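Local coordinates for putative uncharacterized protein (Bacteroides vulgatus, PDB 4F7A), which probably binds glycans, perhaps mucin O-glycans, at the outer membrane as a SusD-like lipoprotein that serves nutrient uptake, at residues 386-391 / 399-404; 146-151 / 486-491. One frame throughout, in Å; residues are numbered along the deposited sequence. Where two conformers were deposited one is given.

Contact 1: residues 386-391 / 399-404; sequences PTDYIN and DMKALI
Tyr-389 and Met-400 form a single antiparallel bridge, a hydrogen-bonded pair: Tyr-389 N gives to Met-400 O and Met-400 N returns to Tyr-389 O, both at 2.8 Å. Their side chains lie on the packed side. The selenomethionine bends at chi3 (-66°) and brings its CE 3.8 Å from CD2 of the Tyr-389 ring, while Tyr-389 OH donates to Asn-391 OD1 at the ring edge and also hydrogen-bonds with the hydroxyl of Tyr-315. Pro-386 adds an apolar end, its CG 3.7 Å from Ile-404 CG2, and helix 265-273 packs against both residues. The other side is polar and more open. There Asp-388 OD1 takes a nearly straight bond (175°) from Ala-402 N, 2.8 Å long, on its anti side but tilted out of the carboxylate plane, and, in one of the two conformers of the exposed Lys-401, a salt bridge from NZ at its syn lone pair, 3.0 Å away. Asp-399 OD1 receives Asn-391 N at 2.9 Å, almost in line with its C-O bond, and a water besides. Two aspartate side chains thus take up main-chain N-H groups on either side of one bridge, so the pairing of these loop segments rests on carboxylates as much as on backbone carbonyls.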
loop_
_atom_site.group_PDB
_atom_site.type_symbol
_atom_site.label_atom_id
_atom_site.label_comp_id
_atom_site.label_asym_id
_atom_site.label_seq_id
_atom_site.Cartn_x
_atom_site.Cartn_y
_atom_site.Cartn_z
ATOM N N PRO A 386 -5.832 19.470 11.640
ATOM C CA PRO A 386 -6.586 18.282 12.061
ATOM C C PRO A 386 -7.205 18.413 13.466
ATOM O O PRO A 386 -6.629 19.045 14.351
ATOM C CB PRO A 386 -5.537 17.193 12.024
ATOM C CG PRO A 386 -4.619 17.659 10.909
ATOM C CD PRO A 386 -4.506 19.112 11.114
ATOM N N THR A 387 -8.371 17.807 13.643
ATOM C CA THR A 387 -9.149 17.937 14.845
ATOM C C THR A 387 -8.847 16.829 15.851
ATOM O O THR A 387 -8.328 15.766 15.508
ATOM C CB THR A 387 -10.662 17.967 14.501
ATOM O OG1 THR A 387 -10.983 16.847 13.668
ATOM C CG2 THR A 387 -11.030 19.275 13.767
ATOM N N ASP A 388 -9.169 17.109 17.108
ATOM C CA ASP A 388 -8.958 16.188 18.203
ATOM C C ASP A 388 -9.931 15.025 18.103
ATOM O O ASP A 388 -11.016 15.134 17.496
ATOM C CB ASP A 388 -9.182 16.909 19.534
ATOM C CG ASP A 388 -8.183 18.018 19.770
ATOM O OD1 ASP A 388 -7.037 17.973 19.225
ATOM O OD2 ASP A 388 -8.529 18.932 20.529
ATOM N N TYR A 389 -9.530 13.901 18.670
ATOM C CA TYR A 389 -10.421 12.749 18.801
ATOM C C TYR A 389 -11.138 12.872 20.146
ATOM O O TYR A 389 -10.494 13.053 21.194
ATOM C CB TYR A 389 -9.688 11.416 18.707
ATOM C CG TYR A 389 -10.646 10.307 19.009
ATOM C CD1 TYR A 389 -11.614 9.942 18.083
ATOM C CD2 TYR A 389 -10.684 9.726 20.264
ATOM C CE1 TYR A 389 -12.549 8.989 18.381
ATOM C CE2 TYR A 389 -11.635 8.774 20.587
ATOM C CZ TYR A 389 -12.558 8.400 19.634
ATOM O OH TYR A 389 -13.508 7.464 19.931
ATOM N N ILE A 390 -12.475 12.795 20.105
ATOM C CA ILE A 390 -13.316 12.809 21.290
ATOM C C ILE A 390 -14.073 11.486 21.325
ATOM O O ILE A 390 -14.717 11.103 20.334
ATOM C CB ILE A 390 -14.334 13.945 21.265
ATOM C CG1 ILE A 390 -13.659 15.300 21.037
ATOM C CG2 ILE A 390 -15.166 13.940 22.597
ATOM C CD1 ILE A 390 -12.685 15.674 22.109
ATOM N N ASN A 391 -14.005 10.779 22.451
ATOM C CA ASN A 391 -14.623 9.469 22.538
ATOM C C ASN A 391 -16.138 9.573 22.883
ATOM O O ASN A 391 -16.538 9.523 24.050
ATOM C CB ASN A 391 -13.877 8.594 23.544
ATOM C CG ASN A 391 -14.211 7.133 23.382
ATOM O OD1 ASN A 391 -13.888 6.544 22.374
ATOM N ND2 ASN A 391 -14.854 6.549 24.374
ATOM N N ASP A 399 -10.236 10.342 24.983
ATOM C CA ASP A 399 -10.002 11.426 24.065
ATOM C C ASP A 399 -8.513 11.465 23.692
ATOM O O ASP A 399 -7.655 11.019 24.451
ATOM C CB ASP A 399 -10.375 12.777 24.714
ATOM C CG ASP A 399 -11.844 12.865 25.111
ATOM O OD1 ASP A 399 -12.665 12.034 24.660
ATOM O OD2 ASP A 399 -12.182 13.784 25.890
HETATM N N MSE A 400 -8.209 12.003 22.518
HETATM C CA MSE A 400 -6.801 12.155 22.115
HETATM C C MSE A 400 -6.622 13.486 21.377
HETATM O O MSE A 400 -7.331 13.789 20.386
HETATM C CB MSE A 400 -6.347 10.990 21.213
HETATM C CG MSE A 400 -6.522 9.610 21.804
HETATM SE SE MSE A 400 -5.917 8.207 20.604
HETATM C CE MSE A 400 -7.245 8.431 19.171
ATOM N N LYS A 401 -5.641 14.258 21.832
ATOM C CA LYS A 401 -5.274 15.493 21.181
ATOM C C LYS A 401 -4.671 15.197 19.801
ATOM O O LYS A 401 -3.846 14.273 19.649
ATOM C CB LYS A 401 -4.254 16.244 22.052
ATOM C CG LYS A 401 -3.963 17.646 21.603
ATOM C CD LYS A 401 -5.097 18.573 22.028
ATOM C CE LYS A 401 -4.903 20.002 21.544
ATOM N NZ LYS A 401 -5.105 20.126 20.067
ATOM N N ALA A 402 -5.060 15.977 18.792
ATOM C CA ALA A 402 -4.536 15.772 17.422
ATOM C C ALA A 402 -3.028 15.854 17.429
ATOM O O ALA A 402 -2.429 16.826 17.933
ATOM C CB ALA A 402 -5.100 16.797 16.428
ATOM N N LEU A 403 -2.400 14.827 16.891
ATOM C CA LEU A 403 -0.947 14.838 16.770
ATOM C C LEU A 403 -0.455 15.628 15.557
ATOM O O LEU A 403 0.666 16.127 15.554
ATOM C CB LEU A 403 -0.416 13.425 16.675
ATOM C CG LEU A 403 -0.699 12.470 17.829
ATOM C CD1 LEU A 403 0.075 11.176 17.561
ATOM C CD2 LEU A 403 -0.316 13.083 19.198
ATOM N N ILE A 404 -1.288 15.718 14.522
ATOM C CA ILE A 404 -0.918 16.412 13.280
ATOM C C ILE A 404 -1.345 17.872 13.390
ATOM O O ILE A 404 -2.515 18.152 13.637
ATOM C CB ILE A 404 -1.574 15.754 12.057
ATOM C CG1 ILE A 404 -1.249 14.242 11.999
ATOM C CG2 ILE A 404 -1.100 16.462 10.796
ATOM C CD1 ILE A 404 -2.185 13.349 11.093
HETATM O O HOH W 1 -4.169 20.004 14.723
HETATM O O HOH W 2 -14.931 11.512 26.280
#

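Contact 2: residues 146-151 / 486-491; sequences NSVDTQ and KNLCTA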
loop_
_atom_site.group_PDB
_atom_site.type_symbol
_atom_site.label_atom_id
_atom_site.label_comp_id
_atom_site.label_asym_id
_atom_site.label_seq_id
_atom_site.Cartn_x
_atom_site.Cartn_y
_atom_site.Cartn_z
ATOM N N ASN A 146 20.351 -21.625 1.240
ATOM C CA ASN A 146 19.596 -20.572 1.939
ATOM C C ASN A 146 18.704 -19.858 0.919
ATOM O O ASN A 146 19.188 -19.225 -0.021
ATOM C CB ASN A 146 20.561 -19.594 2.644
ATOM C CG ASN A 146 19.835 -18.557 3.493
ATOM O OD1 ASN A 146 18.644 -18.282 3.295
ATOM N ND2 ASN A 146 20.546 -17.985 4.454
ATOM N N SER A 147 17.389 -20.003 1.100
ATOM C CA SER A 147 16.387 -19.491 0.165
ATOM C C SER A 147 16.046 -18.005 0.355
ATOM O O SER A 147 15.288 -17.416 -0.434
ATOM C CB SER A 147 15.108 -20.307 0.367
ATOM O OG SER A 147 14.740 -20.308 1.768
ATOM N N VAL A 148 16.592 -17.399 1.402
ATOM C CA VAL A 148 16.122 -16.101 1.875
ATOM C C VAL A 148 16.916 -14.931 1.291
ATOM O O VAL A 148 18.155 -14.954 1.252
ATOM C CB VAL A 148 16.189 -16.049 3.427
ATOM C CG1 VAL A 148 15.906 -14.625 3.964
ATOM C CG2 VAL A 148 15.190 -17.036 4.011
ATOM N N ASP A 149 16.195 -13.910 0.841
ATOM C CA ASP A 149 16.792 -12.596 0.572
ATOM C C ASP A 149 16.622 -11.696 1.794
ATOM O O ASP A 149 15.516 -11.573 2.304
ATOM C CB ASP A 149 16.057 -11.847 -0.547
ATOM C CG ASP A 149 16.254 -12.417 -1.901
ATOM O OD1 ASP A 149 17.117 -13.299 -2.099
ATOM O OD2 ASP A 149 15.514 -11.941 -2.811
ATOM N N THR A 150 17.673 -10.989 2.204
ATOM C CA THR A 150 17.487 -9.817 3.086
ATOM C C THR A 150 16.601 -8.811 2.336
ATOM O O THR A 150 16.467 -8.888 1.101
ATOM C CB THR A 150 18.820 -9.133 3.452
ATOM O OG1 THR A 150 19.356 -8.534 2.279
ATOM C CG2 THR A 150 19.856 -10.154 4.038
ATOM N N GLN A 151 15.963 -7.890 3.050
ATOM C CA GLN A 151 15.158 -6.883 2.371
ATOM C C GLN A 151 15.979 -6.089 1.355
ATOM O O GLN A 151 15.473 -5.762 0.281
ATOM C CB GLN A 151 14.492 -5.934 3.364
ATOM C CG GLN A 151 13.574 -4.900 2.713
ATOM C CD GLN A 151 12.744 -4.150 3.743
ATOM O OE1 GLN A 151 13.262 -3.248 4.414
ATOM N NE2 GLN A 151 11.434 -4.488 3.850
ATOM N N LYS A 486 14.662 -19.905 10.595
ATOM C CA LYS A 486 15.916 -19.454 11.187
ATOM C C LYS A 486 16.632 -18.475 10.241
ATOM O O LYS A 486 17.131 -17.432 10.680
ATOM C CB LYS A 486 16.835 -20.626 11.509
ATOM C CG LYS A 486 18.232 -20.154 12.013
ATOM C CD LYS A 486 19.208 -21.288 12.186
ATOM C CE LYS A 486 19.569 -21.972 10.865
ATOM N NZ LYS A 486 20.662 -22.989 11.059
ATOM N N ASN A 487 16.680 -18.819 8.949
ATOM C CA ASN A 487 17.309 -17.937 7.953
ATOM C C ASN A 487 16.632 -16.588 7.768
ATOM O O ASN A 487 17.317 -15.579 7.530
ATOM C CB ASN A 487 17.427 -18.638 6.595
ATOM C CG ASN A 487 18.393 -19.799 6.628
ATOM O OD1 ASN A 487 19.269 -19.855 7.504
ATOM N ND2 ASN A 487 18.232 -20.754 5.688
ATOM N N LEU A 488 15.299 -16.579 7.861
ATOM C CA LEU A 488 14.530 -15.351 7.802
ATOM C C LEU A 488 14.852 -14.468 9.020
ATOM O O LEU A 488 15.074 -13.269 8.877
ATOM C CB LEU A 488 13.033 -15.653 7.752
ATOM C CG LEU A 488 12.485 -16.181 6.424
ATOM C CD1 LEU A 488 11.077 -16.778 6.643
ATOM C CD2 LEU A 488 12.453 -15.058 5.354
ATOM N N CYS A 489 14.887 -15.079 10.204
ATOM C CA CYS A 489 15.275 -14.395 11.426
ATOM C C CYS A 489 16.684 -13.797 11.383
ATOM O O CYS A 489 16.874 -12.621 11.755
ATOM C CB CYS A 489 15.138 -15.328 12.629
ATOM S SG CYS A 489 13.391 -15.626 13.038
ATOM N N THR A 490 17.651 -14.583 10.914
ATOM C CA THR A 490 19.008 -14.077 10.674
ATOM C C THR A 490 19.028 -12.872 9.739
ATOM O O THR A 490 19.671 -11.850 10.047
ATOM C CB THR A 490 19.910 -15.188 10.136
ATOM O OG1 THR A 490 19.919 -16.252 11.099
ATOM C CG2 THR A 490 21.377 -14.688 9.874
ATOM N N ALA A 491 18.299 -12.959 8.633
ATOM C CA ALA A 491 18.226 -11.858 7.655
ATOM C C ALA A 491 17.548 -10.623 8.227
ATOM O O ALA A 491 17.821 -9.522 7.787
ATOM C CB ALA A 491 17.505 -12.306 6.343
HETATM O O HOH W 3 19.685 -15.741 6.206
HETATM O O HOH W 4 16.218 -21.387 3.698
HETATM O O HOH W 5 16.630 -7.580 5.944
#
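The side-chain amides of Asn-146 and Asn-487 stack face on face, their planes 24° apart, with Asn-146 CG 3.7 Å from Asn-487 CG. Asn-146 OD1 and Asn-487 ND2 come within 3.5 Å, but the angle is too poor for a hydrogen bond, and each amide is tied to other partners. Asn-146 OD1 accepts from Val-148 N at 2.9 Å, closing an Asx turn, and the chi1 of -175°, which sets CG opposite the backbone N, sends the amide out over Asn-487. Asn-146 ND2 donates to a water that in turn donates to Asn-487 O, while a second water joins Asn-487 ND2 to Ser-147 OG. Replacing Asn-146 by alanine removes the whole amide, which would probably leave Val-148 N without its side-chain acceptor, the bridging water without its ND2 donor and one face of the Asn-487 amide uncovered. Beside this polar stack Val-148 presents both methyls to the helix: CG2 meets Leu-488 CD2 at 3.6 Å, and CG1 lies 3.7 Å from Ala-491 CB, which Thr-150 CG2 also approaches at 3.9 Å. A third water runs from Gln-151 N to Ala-491 O. Thr-150 is the N-cap of helix 151-174; helix 482-492, from near the end of the chain, is thus laid against the loop that leads from helix 111-132 into helix 151-174, reaching as far as this N-cap, with Pro-134 also touching Ala-491.

In the fold
Both contacts are partly buried and peripheral, their centres 25 and 23 Å from the centre of the chain and about 40 Å from each other, and they share no helix or strand. Contact 1 is local: eight residues apart at the closest ends, its segments belong to one loop, nested along the chain inside the span that contact 2 closes. Contact 2 joins parts 335 residues apart, bringing a late helix to the loop between helices 111-132 and 151-174, in a protein of the TPR-like SusD class. The chemistry follows. Two extended segments bond directly through backbone and carboxylates, whereas the loop and helix share no direct hydrogen bond and rely on methyl packing, stacked amides and bridging waters.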